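Local coordinates for PatF (Prochloron didemni, PDB 4BG2), which belongs with the prenyltransferases of cyanobactin biosynthesis and probably serves the patellamide pathway, though its own catalytic role remains unsettled, at residues P35-A40 with Y66-N71; S52-E57 with D264-F269; T74-S79 with L136-K141; Q210-Q213 with K219-S222; F257-L262 with V279-T284. One frame throughout, in Å; residues are numbered along the deposited sequence. Where two conformers were deposited one is given.

How the contacts relate
Four of the five contacts pack outer elements onto a closed antiparallel barrel, the core of the ABBA-type prenyltransferase fold; contact 4 joins two peripheral helices. Contacts 2 and 5 are closest, with centres about 8 Å apart: both draw on helix 261-272, and D264 OD1 lies 3.5 Å from F259 CB. Contact 1 touches contact 2 through neighbouring strands, where Y66 CD1 meets S52 OG at 3.3 Å, and touches contact 3 where E67 CD meets Y137 CE2 at 3.5 Å. Contact 4 stands apart, its nearest atoms about 6 Å from contact 5, its centre about 34 Å from that of contact 1. None of the five is identified with an active site.

Contact 1 (P35-A40 with Y66-N71); sequences PLFEEA and YEVCNN
Along helix 34-42, F37 is the residue that meets strand 60-70, reaching from the helix onto the outer side of the barrel wall. Its CG stands anti to the backbone N (chi1 -176°), which carries the ring away from the helix so that its far rim, CE2 and CZ, does the touching. CE2 comes to 3.6 Å from Y66 CB, and CZ to 3.8 Å from V68 CG2. Both partners approach the ring obliquely. The same ring also touches I121 and V123 of strand 116-124, and so spans two adjacent strands. An alanine in place of F37 is likely to open a gap between helix and barrel, leaving Y66 CB and V68 CG2 without their apolar cover. One residue on, E38 turns to helix 3-25, where OE1 forms a salt bridge with R20 and OE2 takes a hydrogen bond from Q23. On the strand, E67 lies between the two contact residues but points away from the helix; in the conformer given, its carboxylate meets T120 and H124 of strand 116-124. Strand alternation thus separates the chemistry: purely apolar contact, with no hydrogen bond, joins wall to helix through Y66 and V68, while the acidic residue between them starts out in the other direction.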
# COMPACT_ATOMS: atom_id res chain seq x y z
N PRO A 35 -5.99 17.91 -0.27
CA PRO A 35 -7.41 18.33 -0.17
C PRO A 35 -8.37 17.56 -1.07
O PRO A 35 -9.44 17.14 -0.61
CB PRO A 35 -7.37 19.81 -0.55
CG PRO A 35 -6.00 20.26 -0.19
CD PRO A 35 -5.09 19.08 -0.44
N LEU A 36 -8.01 17.38 -2.33
CA LEU A 36 -8.82 16.57 -3.27
C LEU A 36 -9.00 15.13 -2.76
O LEU A 36 -10.08 14.55 -2.88
CB LEU A 36 -8.17 16.50 -4.65
CG LEU A 36 -8.39 17.64 -5.65
CD1 LEU A 36 -7.47 17.46 -6.84
CD2 LEU A 36 -9.85 17.67 -6.09
N PHE A 37 -7.93 14.54 -2.22
CA PHE A 37 -8.01 13.18 -1.74
C PHE A 37 -9.01 13.04 -0.58
O PHE A 37 -9.79 12.07 -0.52
CB PHE A 37 -6.65 12.71 -1.29
CG PHE A 37 -6.64 11.30 -0.86
CD1 PHE A 37 -6.87 10.28 -1.79
CD2 PHE A 37 -6.45 10.97 0.46
CE1 PHE A 37 -6.86 8.96 -1.40
CE2 PHE A 37 -6.45 9.64 0.85
CZ PHE A 37 -6.65 8.65 -0.08
N GLU A 38 -9.02 14.03 0.30
CA GLU A 38 -9.93 14.04 1.43
C GLU A 38 -11.38 14.03 0.93
O GLU A 38 -12.22 13.29 1.44
CB GLU A 38 -9.65 15.25 2.32
CG GLU A 38 -8.32 15.18 3.07
CD GLU A 38 -8.02 16.41 3.94
OE1 GLU A 38 -8.82 17.37 3.94
OE2 GLU A 38 -6.99 16.42 4.65
N GLU A 39 -11.67 14.86 -0.07
CA GLU A 39 -13.00 14.87 -0.66
C GLU A 39 -13.32 13.51 -1.28
O GLU A 39 -14.43 13.01 -1.15
CB GLU A 39 -13.13 15.99 -1.70
CG GLU A 39 -12.96 17.37 -1.11
CD GLU A 39 -12.96 18.51 -2.12
OE1 GLU A 39 -12.24 18.45 -3.15
OE2 GLU A 39 -13.69 19.50 -1.87
N ALA A 40 -12.34 12.90 -1.94
CA ALA A 40 -12.60 11.63 -2.62
C ALA A 40 -12.98 10.50 -1.65
O ALA A 40 -13.92 9.72 -1.91
CB ALA A 40 -11.43 11.22 -3.47
N TYR A 66 -1.40 7.88 2.10
CA TYR A 66 -2.60 7.17 2.51
C TYR A 66 -3.08 6.21 1.45
O TYR A 66 -3.08 6.53 0.24
CB TYR A 66 -3.73 8.15 2.72
CG TYR A 66 -3.39 9.30 3.61
CD1 TYR A 66 -3.45 9.16 4.99
CD2 TYR A 66 -3.03 10.54 3.09
CE1 TYR A 66 -3.14 10.21 5.83
CE2 TYR A 66 -2.74 11.61 3.93
CZ TYR A 66 -2.79 11.43 5.30
OH TYR A 66 -2.50 12.45 6.18
N GLU A 67 -3.54 5.04 1.90
CA GLU A 67 -4.34 4.14 1.08
C GLU A 67 -5.66 3.92 1.82
O GLU A 67 -5.67 3.57 2.99
CB GLU A 67 -3.68 2.75 0.91
CG GLU A 67 -2.37 2.68 0.19
CD GLU A 67 -2.38 3.39 -1.13
OE1 GLU A 67 -3.40 3.32 -2.00
OE2 GLU A 67 -1.32 4.00 -1.24
N VAL A 68 -6.77 4.12 1.11
CA VAL A 68 -8.09 3.93 1.65
C VAL A 68 -8.88 2.93 0.81
O VAL A 68 -8.87 2.97 -0.44
CB VAL A 68 -8.84 5.27 1.68
CG1 VAL A 68 -10.24 5.08 2.26
CG2 VAL A 68 -8.06 6.27 2.52
N CYS A 69 -9.58 2.03 1.48
CA CYS A 69 -10.53 1.18 0.76
C CYS A 69 -11.63 0.67 1.66
O CYS A 69 -11.50 0.64 2.89
CB CYS A 69 -9.82 -0.01 0.11
SG CYS A 69 -9.12 -1.22 1.28
N ASN A 70 -12.71 0.24 1.01
CA ASN A 70 -13.79 -0.41 1.68
C ASN A 70 -13.29 -1.74 2.23
O ASN A 70 -12.57 -2.47 1.56
CB ASN A 70 -14.97 -0.60 0.72
CG ASN A 70 -16.13 -1.29 1.38
OD1 ASN A 70 -16.07 -2.48 1.67
ND2 ASN A 70 -17.19 -0.54 1.64
N ASN A 71 -13.64 -2.03 3.47
CA ASN A 71 -13.13 -3.19 4.17
C ASN A 71 -14.25 -4.18 4.46
O ASN A 71 -14.05 -5.08 5.25
CB ASN A 71 -12.37 -2.77 5.45
CG ASN A 71 -13.26 -2.05 6.47
OD1 ASN A 71 -14.49 -2.20 6.49
ND2 ASN A 71 -12.63 -1.29 7.34

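Contact 2 (S52-E57 with D264-F269); sequences SSCQVE and DKIYNF
I266 of helix 261-272 sets its CD1 methyl against C54 and V56 of strand 48-57, a plain case of helix-on-barrel packing in the ABBA-type fold. The closer approach is to V56, whose CG2 lies 3.6 Å from I266 CD1 as the two side chains meet tip to tip. C54 offers CB, 3.7 Å from the same methyl. One terminal carbon therefore touches two residues that are next but one along the strand and point the same way. I266 carries CG1 anti to its carbonyl carbon (chi1 -62°), which directs the longer branch outward from the helix to these partners. All three residues are buried, and the contact is apolar throughout. In the next shell, F298 of strand 295-303 also touches I266, while F26 and H22 lie against C54, and N260 against V56. Backbone bonds between C54 and F298 and between V56 and F296 fix the strand beside strand 295-303. On the other side of the strand, S53 points away from the helix, and its OG is hydrogen-bonded to R65 NE of strand 60-70.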
# COMPACT_ATOMS: atom_id res chain seq x y z
N SER A 52 -2.31 4.81 6.67
CA SER A 52 -1.39 5.93 6.57
C SER A 52 0.05 5.41 6.68
O SER A 52 0.30 4.38 7.29
CB SER A 52 -1.66 6.95 7.69
OG SER A 52 -3.02 7.34 7.76
N SER A 53 1.01 6.15 6.16
CA SER A 53 2.40 5.76 6.33
C SER A 53 3.36 6.95 6.29
O SER A 53 2.99 8.08 5.91
CB SER A 53 2.77 4.73 5.27
OG SER A 53 2.67 5.28 3.97
N CYS A 54 4.58 6.68 6.72
CA CYS A 54 5.68 7.62 6.63
C CYS A 54 6.84 6.94 5.97
O CYS A 54 7.27 5.86 6.40
CB CYS A 54 6.10 8.10 8.01
SG CYS A 54 4.80 9.01 8.87
N GLN A 55 7.33 7.53 4.90
CA GLN A 55 8.56 7.05 4.26
C GLN A 55 9.70 7.79 4.91
O GLN A 55 9.74 9.03 4.90
CB GLN A 55 8.55 7.31 2.77
CG GLN A 55 9.80 6.83 2.04
CD GLN A 55 9.57 6.81 0.54
OE1 GLN A 55 9.53 7.86 -0.10
NE2 GLN A 55 9.40 5.62 -0.01
N VAL A 56 10.63 7.02 5.48
CA VAL A 56 11.78 7.59 6.15
C VAL A 56 13.05 7.37 5.34
O VAL A 56 13.30 6.27 4.84
CB VAL A 56 11.95 6.97 7.55
CG1 VAL A 56 13.21 7.49 8.21
CG2 VAL A 56 10.71 7.27 8.41
N GLU A 57 13.87 8.42 5.27
CA GLU A 57 15.13 8.35 4.54
C GLU A 57 16.19 9.12 5.34
O GLU A 57 16.32 10.34 5.21
CB GLU A 57 14.94 8.93 3.13
CG GLU A 57 15.63 8.11 2.05
CD GLU A 57 15.31 8.61 0.65
OE1 GLU A 57 16.05 9.50 0.18
OE2 GLU A 57 14.35 8.08 0.02
N ASP A 264 11.50 5.61 15.68
CA ASP A 264 11.06 5.61 17.07
C ASP A 264 9.91 6.59 17.28
O ASP A 264 8.97 6.30 18.01
CB ASP A 264 12.22 5.96 18.00
CG ASP A 264 13.29 4.88 18.03
OD1 ASP A 264 12.98 3.73 17.64
OD2 ASP A 264 14.44 5.17 18.45
N LYS A 265 9.99 7.76 16.65
CA LYS A 265 8.90 8.73 16.73
C LYS A 265 7.60 8.17 16.14
O LYS A 265 6.53 8.30 16.74
CB LYS A 265 9.27 10.02 16.03
CG LYS A 265 8.07 10.93 15.78
CD LYS A 265 8.51 12.29 15.27
CE LYS A 265 7.32 13.17 14.95
NZ LYS A 265 7.77 14.59 14.94
N ILE A 266 7.70 7.54 14.97
CA ILE A 266 6.52 6.94 14.36
C ILE A 266 5.99 5.83 15.26
O ILE A 266 4.77 5.70 15.44
CB ILE A 266 6.80 6.35 12.95
CG1 ILE A 266 7.24 7.44 11.99
CG2 ILE A 266 5.57 5.65 12.39
CD1 ILE A 266 8.10 6.93 10.84
N TYR A 267 6.90 5.04 15.82
CA TYR A 267 6.50 3.93 16.67
C TYR A 267 5.74 4.40 17.90
O TYR A 267 4.70 3.86 18.24
CB TYR A 267 7.73 3.13 17.11
CG TYR A 267 7.37 2.07 18.10
CD1 TYR A 267 6.64 0.95 17.70
CD2 TYR A 267 7.73 2.18 19.43
CE1 TYR A 267 6.30 -0.03 18.61
CE2 TYR A 267 7.38 1.21 20.35
CZ TYR A 267 6.67 0.11 19.93
OH TYR A 267 6.33 -0.87 20.82
N ASN A 268 6.29 5.42 18.56
CA ASN A 268 5.67 6.03 19.74
C ASN A 268 4.31 6.61 19.44
O ASN A 268 3.35 6.43 20.19
CB ASN A 268 6.56 7.14 20.27
CG ASN A 268 7.82 6.62 20.92
OD1 ASN A 268 7.89 5.47 21.34
ND2 ASN A 268 8.81 7.47 21.01
N PHE A 269 4.23 7.31 18.31
CA PHE A 269 2.96 7.86 17.89
C PHE A 269 1.92 6.75 17.75
O PHE A 269 0.80 6.87 18.24
CB PHE A 269 3.10 8.63 16.59
CG PHE A 269 1.79 8.96 15.96
CD1 PHE A 269 1.03 10.02 16.41
CD2 PHE A 269 1.29 8.17 14.93
CE1 PHE A 269 -0.19 10.32 15.84
CE2 PHE A 269 0.06 8.46 14.36
CZ PHE A 269 -0.67 9.53 14.81

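Contact 3 (T74-S79 with L136-K141); sequences TTWPES and LYIHIK
W76 and I138 supply the apolar half of this contact, and T74 and K141 the more polar half. In the first pair, the CZ3 corner of the indole comes to 3.8 Å from I138 CD1, the ring and the isoleucine branch crossing at a slant. W76 sends its ring out with CG anti to the backbone N (chi1 -177°), which lets the six-membered part reach the strand while the pyrrole side stays nearer the loop. One indole face is covered from within the loop by P77, whose CB sits 3.9 Å above the ring plane toward its rim; a cis peptide bond links the two residues. In the second pair, the extended lysine chain crosses T74 at about a right angle and places CE 3.6 Å from T74 OG1. K141 NZ is 4.0 Å from that hydroxyl oxygen, too far for a hydrogen bond, and its ammonium group is instead bonded to R114 O. The contact proper is thus van der Waals, and hydrogen bonds to elsewhere fix the polar ends: W76 NE1 is held by H110 O, which helps set the rotation of the indole. Within the loop, S79 N bonds to T75 O at 2.8 Å. Backbone bonds between I117 and both T75 and W76 dock the loop on strand 116-124, next to strand 133-140 in the barrel. I116 touches both W76 and I138, F178 of strand 173-181 flanks I138, and F103 and F106 of helix 101-110 pack over the same isoleucine.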
# COMPACT_ATOMS: atom_id res chain seq x y z
N THR A 74 -16.62 -7.48 -1.07
CA THR A 74 -16.22 -7.21 -2.43
C THR A 74 -16.88 -5.97 -3.00
O THR A 74 -18.09 -5.93 -3.10
CB THR A 74 -16.54 -8.42 -3.32
OG1 THR A 74 -15.66 -9.49 -2.96
CG2 THR A 74 -16.33 -8.10 -4.81
N THR A 75 -16.08 -4.98 -3.39
CA THR A 75 -16.61 -3.80 -4.10
C THR A 75 -16.11 -3.66 -5.54
O THR A 75 -16.46 -2.70 -6.23
CB THR A 75 -16.38 -2.49 -3.32
OG1 THR A 75 -15.03 -2.42 -2.89
CG2 THR A 75 -17.27 -2.43 -2.09
N TRP A 76 -15.28 -4.59 -6.00
CA TRP A 76 -14.90 -4.62 -7.41
C TRP A 76 -16.08 -5.06 -8.26
O TRP A 76 -16.75 -6.02 -7.89
CB TRP A 76 -13.77 -5.62 -7.62
CG TRP A 76 -13.24 -5.69 -9.02
CD1 TRP A 76 -13.64 -6.55 -9.99
CD2 TRP A 76 -12.19 -4.91 -9.58
NE1 TRP A 76 -12.90 -6.36 -11.13
CE2 TRP A 76 -12.00 -5.35 -10.91
CE3 TRP A 76 -11.38 -3.87 -9.09
CZ2 TRP A 76 -11.05 -4.80 -11.76
CZ3 TRP A 76 -10.43 -3.31 -9.93
CH2 TRP A 76 -10.27 -3.78 -11.26
N PRO A 77 -16.33 -4.40 -9.40
CA PRO A 77 -15.57 -3.37 -10.05
C PRO A 77 -16.02 -1.94 -9.76
O PRO A 77 -15.40 -1.01 -10.28
CB PRO A 77 -15.80 -3.68 -11.54
CG PRO A 77 -17.22 -4.17 -11.59
CD PRO A 77 -17.47 -4.84 -10.25
N GLU A 78 -17.06 -1.76 -8.97
CA GLU A 78 -17.51 -0.40 -8.64
C GLU A 78 -16.45 0.43 -7.92
O GLU A 78 -16.44 1.66 -8.02
CB GLU A 78 -18.86 -0.35 -7.90
CG GLU A 78 -18.98 -1.09 -6.57
CD GLU A 78 -19.39 -2.55 -6.69
OE1 GLU A 78 -19.50 -3.08 -7.83
OE2 GLU A 78 -19.59 -3.13 -5.60
N SER A 79 -15.54 -0.23 -7.20
CA SER A 79 -14.43 0.48 -6.58
C SER A 79 -13.59 1.27 -7.60
O SER A 79 -12.94 2.26 -7.24
CB SER A 79 -13.53 -0.49 -5.80
OG SER A 79 -13.04 -1.53 -6.63
N LEU A 136 -2.57 3.09 -6.34
CA LEU A 136 -3.76 2.27 -6.46
C LEU A 136 -3.36 0.81 -6.29
O LEU A 136 -2.52 0.31 -7.04
CB LEU A 136 -4.40 2.46 -7.82
CG LEU A 136 -4.74 3.91 -8.21
CD1 LEU A 136 -5.05 4.04 -9.69
CD2 LEU A 136 -5.91 4.46 -7.43
N TYR A 137 -3.99 0.12 -5.35
CA TYR A 137 -3.71 -1.28 -5.15
C TYR A 137 -4.94 -2.08 -5.53
O TYR A 137 -6.05 -1.71 -5.17
CB TYR A 137 -3.36 -1.55 -3.67
CG TYR A 137 -2.00 -1.05 -3.27
CD1 TYR A 137 -0.86 -1.70 -3.70
CD2 TYR A 137 -1.85 0.05 -2.41
CE1 TYR A 137 0.40 -1.28 -3.32
CE2 TYR A 137 -0.59 0.48 -2.03
CZ TYR A 137 0.53 -0.19 -2.50
OH TYR A 137 1.79 0.20 -2.14
N ILE A 138 -4.72 -3.19 -6.22
CA ILE A 138 -5.76 -4.17 -6.47
C ILE A 138 -5.56 -5.30 -5.46
O ILE A 138 -4.50 -5.92 -5.41
CB ILE A 138 -5.63 -4.77 -7.89
CG1 ILE A 138 -5.52 -3.68 -8.95
CG2 ILE A 138 -6.77 -5.74 -8.19
CD1 ILE A 138 -6.75 -2.85 -9.13
N HIS A 139 -6.59 -5.60 -4.68
CA HIS A 139 -6.55 -6.71 -3.74
C HIS A 139 -7.29 -7.92 -4.30
O HIS A 139 -8.47 -7.85 -4.60
CB HIS A 139 -7.15 -6.31 -2.41
CG HIS A 139 -6.32 -5.32 -1.68
ND1 HIS A 139 -5.13 -5.67 -1.07
CD2 HIS A 139 -6.49 -4.00 -1.45
CE1 HIS A 139 -4.61 -4.60 -0.50
NE2 HIS A 139 -5.41 -3.57 -0.73
N ILE A 140 -6.55 -9.02 -4.44
CA ILE A 140 -7.02 -10.22 -5.10
C ILE A 140 -7.54 -11.18 -4.04
O ILE A 140 -7.03 -11.19 -2.93
CB ILE A 140 -5.85 -10.85 -5.88
CG1 ILE A 140 -5.33 -9.86 -6.93
CG2 ILE A 140 -6.27 -12.14 -6.56
CD1 ILE A 140 -3.93 -10.19 -7.42
N LYS A 141 -8.56 -11.97 -4.39
CA LYS A 141 -9.11 -12.95 -3.45
C LYS A 141 -8.06 -14.02 -3.21
O LYS A 141 -7.54 -14.58 -4.17
CB LYS A 141 -10.40 -13.56 -4.00
CG LYS A 141 -11.56 -12.58 -4.06
CD LYS A 141 -12.86 -13.26 -4.42
CE LYS A 141 -13.99 -12.25 -4.52
NZ LYS A 141 -15.19 -12.84 -5.17

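Contact 4 (Q210-Q213 with K219-S222); sequences QYTQ and KVNS
Q213 and N221 bring their CA atoms to 6.3 Å where helix 206-215 and helix 218-223, joined by a very short link, come together. The main tie is polar: N221 ND2 donates to the backbone oxygen of T212 over 2.9 Å, nearly straight at 168°. The acceptor lies close to the plane of the asparagine amide, but the donor stands above the carbonyl plane of T212, 51° out of it, rather than in line with a lone pair. The same nitrogen also bonds S217 O, so that one amide nitrogen ties the end of helix 206-215 to the link and the first turn of N221's own helix. Its oxygen, OD1, rests over the T212-Q213 backbone at 3.2 Å from Q213 CA, with Q213 CG and T212 CG2 lying alongside. A leucine at N221 would probably leave the carbonyls of T212 and S217 without their shared side-chain donor and free the two helices to shift against each other. Apolar contact is smaller: T212 CG2 meets V220 CG1 at 3.9 Å, the two side chains crossing at about a right angle. T212 holds OG1 anti to its carbonyl carbon (chi1 -64°), from where the hydroxyl bonds L208 O one turn back while the methyl faces V220. The pair lies at the periphery of the fold. Helix 163-172 meets Y211 on one flank, helix 285-288 packs on V220 through E285 and L288, and F224, just past the second helix, touches T212.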
# COMPACT_ATOMS: atom_id res chain seq x y z
N GLN A 210 9.23 -20.57 0.16
CA GLN A 210 10.36 -21.35 -0.36
C GLN A 210 11.42 -20.45 -0.97
O GLN A 210 12.61 -20.67 -0.75
CB GLN A 210 9.94 -22.40 -1.41
CG GLN A 210 9.68 -23.77 -0.83
CD GLN A 210 10.77 -24.28 0.12
OE1 GLN A 210 11.94 -24.42 -0.26
NE2 GLN A 210 10.37 -24.56 1.36
N TYR A 211 10.98 -19.47 -1.75
CA TYR A 211 11.88 -18.54 -2.41
C TYR A 211 12.67 -17.76 -1.36
O TYR A 211 13.88 -17.59 -1.47
CB TYR A 211 11.09 -17.57 -3.30
CG TYR A 211 11.95 -16.52 -3.93
CD1 TYR A 211 12.57 -16.74 -5.15
CD2 TYR A 211 12.19 -15.31 -3.29
CE1 TYR A 211 13.39 -15.78 -5.73
CE2 TYR A 211 13.02 -14.35 -3.85
CZ TYR A 211 13.61 -14.59 -5.07
OH TYR A 211 14.42 -13.65 -5.65
N THR A 212 11.95 -17.33 -0.33
CA THR A 212 12.53 -16.66 0.81
C THR A 212 13.59 -17.53 1.52
O THR A 212 14.71 -17.09 1.76
CB THR A 212 11.42 -16.24 1.79
OG1 THR A 212 10.59 -15.29 1.13
CG2 THR A 212 12.00 -15.60 3.06
N GLN A 213 13.22 -18.75 1.83
CA GLN A 213 14.15 -19.66 2.52
C GLN A 213 15.41 -19.90 1.71
O GLN A 213 16.49 -19.84 2.25
CB GLN A 213 13.48 -20.98 2.83
CG GLN A 213 12.36 -20.85 3.84
CD GLN A 213 11.50 -22.10 3.90
OE1 GLN A 213 10.88 -22.50 2.91
NE2 GLN A 213 11.47 -22.75 5.04
N LYS A 219 18.53 -12.74 8.16
CA LYS A 219 17.77 -11.75 8.91
C LYS A 219 16.30 -11.71 8.43
O LYS A 219 15.39 -11.67 9.26
CB LYS A 219 18.44 -10.38 8.81
CG LYS A 219 17.62 -9.25 9.42
CD LYS A 219 18.21 -8.75 10.72
CE LYS A 219 17.15 -8.07 11.59
NZ LYS A 219 15.89 -8.84 11.89
N VAL A 220 16.09 -11.74 7.12
CA VAL A 220 14.73 -11.89 6.57
C VAL A 220 14.06 -13.18 7.02
O VAL A 220 12.93 -13.16 7.53
CB VAL A 220 14.71 -11.84 5.03
CG1 VAL A 220 13.35 -12.27 4.49
CG2 VAL A 220 15.02 -10.42 4.56
N ASN A 221 14.76 -14.29 6.86
CA ASN A 221 14.24 -15.59 7.29
C ASN A 221 13.91 -15.68 8.77
O ASN A 221 12.97 -16.38 9.13
CB ASN A 221 15.16 -16.74 6.86
CG ASN A 221 14.86 -17.18 5.44
OD1 ASN A 221 13.89 -17.93 5.21
ND2 ASN A 221 15.62 -16.66 4.47
N SER A 222 14.63 -14.94 9.60
CA SER A 222 14.40 -15.02 11.04
C SER A 222 13.18 -14.24 11.52
O SER A 222 12.71 -14.51 12.62
CB SER A 222 15.63 -14.58 11.83
OG SER A 222 15.71 -13.18 11.87

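Contact 5 (F257-L262 with V279-T284); sequences FTFNSL and VAIAVT
The phenyl rings of F257 and F259 receive I281 in two different ways. Over one face of F257 lies I281 CG1, 4.2 Å from the ring centroid and 16° off the normal, a CH-pi contact displaced toward the rim at CE2. The same isoleucine meets F259 at the ring edge instead: its CD1 is near the ring plane, 3.9 Å from CE1 and 4.0 Å from CZ. A single side chain thus serves both rings, with CG1 used for the face and the terminal methyl for the edge. Its torsions explain the split, since CG1 stands anti to the carbonyl carbon (chi1 -57°) and a turn of -61° about chi2 swings CD1 round to F259. F298 of the neighbouring strand 295-303 also touches I281. In the ABBA-type barrel, strand 276-284 is a wall strand, and the chain that runs into helix 261-272 covers its outer side; A280 and A282 point away from that chain. N260, directly after F259, is the N-cap of helix 261-272: its OD1 takes the hydrogen bond of G263 N while ND2 binds E294 OE1. Backbone bonds of T258 and N260 to L293 hold the loop in place, and F259 O receives R292 NH1. Further along, T284 is likewise an N-cap, its OG1 accepting from E287 N as the chain enters helix 285-288.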
# COMPACT_ATOMS: atom_id res chain seq x y z
N PHE A 257 12.70 -5.21 14.87
CA PHE A 257 13.30 -4.09 14.16
C PHE A 257 13.90 -3.10 15.15
O PHE A 257 13.35 -2.89 16.23
CB PHE A 257 12.21 -3.36 13.35
CG PHE A 257 11.46 -4.25 12.39
CD1 PHE A 257 12.01 -4.58 11.16
CD2 PHE A 257 10.22 -4.77 12.72
CE1 PHE A 257 11.31 -5.39 10.28
CE2 PHE A 257 9.53 -5.60 11.85
CZ PHE A 257 10.08 -5.90 10.62
N THR A 258 15.01 -2.48 14.75
CA THR A 258 15.59 -1.33 15.44
C THR A 258 15.57 -0.15 14.50
O THR A 258 16.01 -0.25 13.35
CB THR A 258 17.05 -1.63 15.85
OG1 THR A 258 17.08 -2.84 16.61
CG2 THR A 258 17.65 -0.50 16.68
N PHE A 259 15.04 0.98 14.96
CA PHE A 259 14.80 2.12 14.10
C PHE A 259 15.79 3.23 14.37
O PHE A 259 16.33 3.35 15.48
CB PHE A 259 13.39 2.69 14.34
CG PHE A 259 12.27 1.70 14.16
CD1 PHE A 259 11.88 1.29 12.89
CD2 PHE A 259 11.57 1.20 15.25
CE1 PHE A 259 10.84 0.40 12.72
CE2 PHE A 259 10.52 0.31 15.09
CZ PHE A 259 10.15 -0.09 13.82
N ASN A 260 16.02 4.07 13.35
CA ASN A 260 16.63 5.36 13.58
C ASN A 260 15.65 6.22 14.40
O ASN A 260 14.58 5.75 14.77
CB ASN A 260 17.05 6.01 12.26
CG ASN A 260 15.87 6.42 11.38
OD1 ASN A 260 14.71 6.25 11.76
ND2 ASN A 260 16.17 7.01 10.23
N SER A 261 16.01 7.45 14.70
CA SER A 261 15.21 8.28 15.58
C SER A 261 13.79 8.54 15.05
O SER A 261 12.80 8.49 15.79
CB SER A 261 15.93 9.59 15.80
OG SER A 261 15.07 10.53 16.40
N LEU A 262 13.70 8.83 13.76
CA LEU A 262 12.39 9.04 13.14
C LEU A 262 11.47 7.83 13.24
O LEU A 262 10.26 7.98 13.39
CB LEU A 262 12.56 9.47 11.69
CG LEU A 262 12.92 10.94 11.44
CD1 LEU A 262 13.09 11.19 9.95
CD2 LEU A 262 11.87 11.86 12.04
N VAL A 279 0.01 -2.87 11.69
CA VAL A 279 1.12 -2.04 11.23
C VAL A 279 1.94 -2.88 10.29
O VAL A 279 1.81 -4.09 10.25
CB VAL A 279 1.99 -1.52 12.39
CG1 VAL A 279 1.12 -0.71 13.32
CG2 VAL A 279 2.65 -2.67 13.18
N ALA A 280 2.77 -2.22 9.49
CA ALA A 280 3.68 -2.92 8.63
C ALA A 280 4.92 -2.10 8.44
O ALA A 280 4.87 -0.89 8.31
CB ALA A 280 3.03 -3.23 7.29
N ILE A 281 6.05 -2.79 8.39
CA ILE A 281 7.29 -2.19 8.01
C ILE A 281 7.64 -2.67 6.61
O ILE A 281 7.64 -3.86 6.35
CB ILE A 281 8.41 -2.56 8.98
CG1 ILE A 281 8.03 -2.15 10.40
CG2 ILE A 281 9.73 -1.90 8.56
CD1 ILE A 281 7.80 -0.65 10.58
N ALA A 282 7.97 -1.71 5.75
CA ALA A 282 8.40 -2.01 4.38
C ALA A 282 9.85 -1.59 4.26
O ALA A 282 10.19 -0.43 4.53
CB ALA A 282 7.53 -1.28 3.37
N VAL A 283 10.68 -2.55 3.86
CA VAL A 283 12.13 -2.39 3.88
C VAL A 283 12.77 -3.35 2.88
O VAL A 283 12.23 -4.42 2.63
CB VAL A 283 12.64 -2.56 5.34
CG1 VAL A 283 12.38 -3.95 5.88
CG2 VAL A 283 14.12 -2.21 5.46
N THR A 284 13.89 -2.98 2.28
CA THR A 284 14.62 -3.91 1.42
C THR A 284 15.48 -4.88 2.26
O THR A 284 15.84 -4.60 3.40
CB THR A 284 15.56 -3.19 0.45
OG1 THR A 284 16.54 -2.50 1.21
CG2 THR A 284 14.79 -2.22 -0.45